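Local coordinates for Lmo2812 protein (Listeria monocytogenes EGD-e, PDB 5ZQA) that is a penicillin-binding protein of the peptidase S11 family, which probably trims cell-wall peptidoglycan as a serine-type D-Ala-D-Ala carboxypeptidase, at residues P95-L100 with S122-A127. Residues are numbered along the deposited sequence; the frame is centred on the assembly and turned at random.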
loop_
_atom_site.group_PDB
_atom_site.type_symbol
_atom_site.label_atom_id
_atom_site.label_comp_id
_atom_site.label_asym_id
_atom_site.label_seq_id
_atom_site.Cartn_x
_atom_site.Cartn_y
_atom_site.Cartn_z
ATOM N N PRO A 95 -7.783 -18.044 7.514
ATOM C CA PRO A 95 -7.646 -17.888 8.968
ATOM C C PRO A 95 -6.507 -16.968 9.399
ATOM O O PRO A 95 -6.636 -16.267 10.404
ATOM C CB PRO A 95 -7.371 -19.319 9.445
ATOM C CG PRO A 95 -6.912 -20.064 8.243
ATOM C CD PRO A 95 -7.639 -19.449 7.097
ATOM N N SER A 96 -5.404 -16.986 8.658
ATOM C CA SER A 96 -4.200 -16.259 9.049
ATOM C C SER A 96 -4.185 -14.804 8.569
ATOM O O SER A 96 -3.255 -14.056 8.868
ATOM C CB SER A 96 -2.958 -16.982 8.518
ATOM O OG SER A 96 -2.828 -18.269 9.104
ATOM N N ALA A 97 -5.211 -14.405 7.825
ATOM C CA ALA A 97 -5.247 -13.058 7.262
ATOM C C ALA A 97 -5.664 -12.020 8.304
ATOM O O ALA A 97 -6.600 -12.237 9.076
ATOM C CB ALA A 97 -6.188 -13.016 6.062
ATOM N N VAL A 98 -4.948 -10.902 8.322
ATOM C CA VAL A 98 -5.265 -9.770 9.182
ATOM C C VAL A 98 -6.666 -9.271 8.854
ATOM O O VAL A 98 -7.027 -9.119 7.685
ATOM C CB VAL A 98 -4.243 -8.632 9.008
ATOM C CG1 VAL A 98 -4.686 -7.375 9.731
ATOM C CG2 VAL A 98 -2.865 -9.078 9.502
ATOM N N SER A 99 -7.464 -9.045 9.890
ATOM C CA SER A 99 -8.817 -8.589 9.656
ATOM C C SER A 99 -9.323 -7.667 10.752
ATOM O O SER A 99 -8.963 -7.780 11.935
ATOM C CB SER A 99 -9.759 -9.784 9.489
ATOM O OG SER A 99 -10.308 -10.195 10.720
ATOM N N LEU A 100 -10.163 -6.736 10.326
ATOM C CA LEU A 100 -10.768 -5.782 11.232
ATOM C C LEU A 100 -11.777 -6.485 12.123
ATOM O O LEU A 100 -11.890 -6.168 13.307
ATOM C CB LEU A 100 -11.436 -4.652 10.435
ATOM C CG LEU A 100 -12.145 -3.554 11.230
ATOM C CD1 LEU A 100 -11.197 -2.882 12.216
ATOM C CD2 LEU A 100 -12.762 -2.522 10.295
ATOM N N SER A 122 -3.866 -2.736 7.756
ATOM C CA SER A 122 -3.819 -3.689 6.649
ATOM C C SER A 122 -4.951 -4.712 6.768
ATOM O O SER A 122 -4.755 -5.911 6.593
ATOM C CB SER A 122 -2.457 -4.383 6.597
ATOM O OG SER A 122 -2.124 -4.713 5.258
ATOM N N ALA A 123 -6.149 -4.221 7.063
ATOM C CA ALA A 123 -7.305 -5.100 7.230
ATOM C C ALA A 123 -7.795 -5.634 5.881
ATOM O O ALA A 123 -8.310 -4.884 5.040
ATOM C CB ALA A 123 -8.429 -4.357 7.959
ATOM N N ASN A 124 -7.642 -6.935 5.674
ATOM C CA ASN A 124 -8.016 -7.556 4.407
ATOM C C ASN A 124 -9.512 -7.559 4.160
ATOM O O ASN A 124 -9.959 -7.356 3.029
ATOM C CB ASN A 124 -7.503 -8.996 4.350
ATOM C CG ASN A 124 -6.018 -9.058 4.247
ATOM O OD1 ASN A 124 -5.459 -8.743 3.204
ATOM N ND2 ASN A 124 -5.356 -9.458 5.330
ATOM N N ASP A 125 -10.294 -7.801 5.212
ATOM C CA ASP A 125 -11.733 -7.805 5.046
ATOM C C ASP A 125 -12.250 -6.408 4.679
ATOM O O ASP A 125 -13.142 -6.286 3.838
ATOM C CB ASP A 125 -12.442 -8.363 6.296
ATOM C CG ASP A 125 -11.999 -7.715 7.613
ATOM O OD1 ASP A 125 -11.030 -6.936 7.655
ATOM O OD2 ASP A 125 -12.647 -8.028 8.646
ATOM N N ALA A 126 -11.663 -5.360 5.257
ATOM C CA ALA A 126 -12.063 -3.994 4.911
ATOM C C ALA A 126 -11.833 -3.717 3.424
ATOM O O ALA A 126 -12.696 -3.163 2.731
ATOM C CB ALA A 126 -11.318 -2.995 5.767
ATOM N N ALA A 127 -10.672 -4.128 2.928
ATOM C CA ALA A 127 -10.355 -3.952 1.512
ATOM C C ALA A 127 -11.339 -4.691 0.603
ATOM O O ALA A 127 -11.809 -4.141 -0.388
ATOM C CB ALA A 127 -8.928 -4.416 1.235
HETATM O O HOH W 1 -2.719 -10.527 6.189
#
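Val98 and Leu100 are bound to Asn124 and Asp125 where the Ser-Ala-Asn sequence 122-124, the SxN motif of penicillin-binding proteins, runs into helix 124-135. The loop 95-100 passes beside this motif and leads into helix 100-104.

Two hydrogen bonds converge on Val98 O. Asn124 ND2 donates to it at 2.9 Å, in the carbonyl plane and on a lone pair. Asn124 N also donates to it, at 3.0 Å, but from above that plane, 37° out of it. The amide of Asn124 reaches the loop because its CG lies beside the backbone N (chi1 -69°). One water accepts from both Val98 N and Asn124 ND2. On the other branch of the amide, Asn124 OD1 is hydrogen-bonded to Lys65 NZ, while Ser122 OG, of a residue also predicted to be catalytic, is hydrogen-bonded to Ser62 OG and Lys226 NZ. The bonds to Val98 O are consistent with holding the amide of Asn124 in place toward Lys65, the predicted proton acceptor.

The carboxylate of Asp125 grips the start of helix 100-104. Leu100 N donates to Asp125 OD1 at 2.8 Å, on the syn side and nearly straight (167°). Asp125 OD2 accepts from Tyr101 N, and Ser99, at the N-cap position, takes Ala102 N through its OG. Ser99 CB packs against the carboxylate.

Van der Waals contacts complete the interface. Leu100 CB meets Ala123 CB at 3.9 Å, an apolar pair. The CG1 methyl of Val98 lies against a backbone carbonyl, 3.5 Å from Ser122 O.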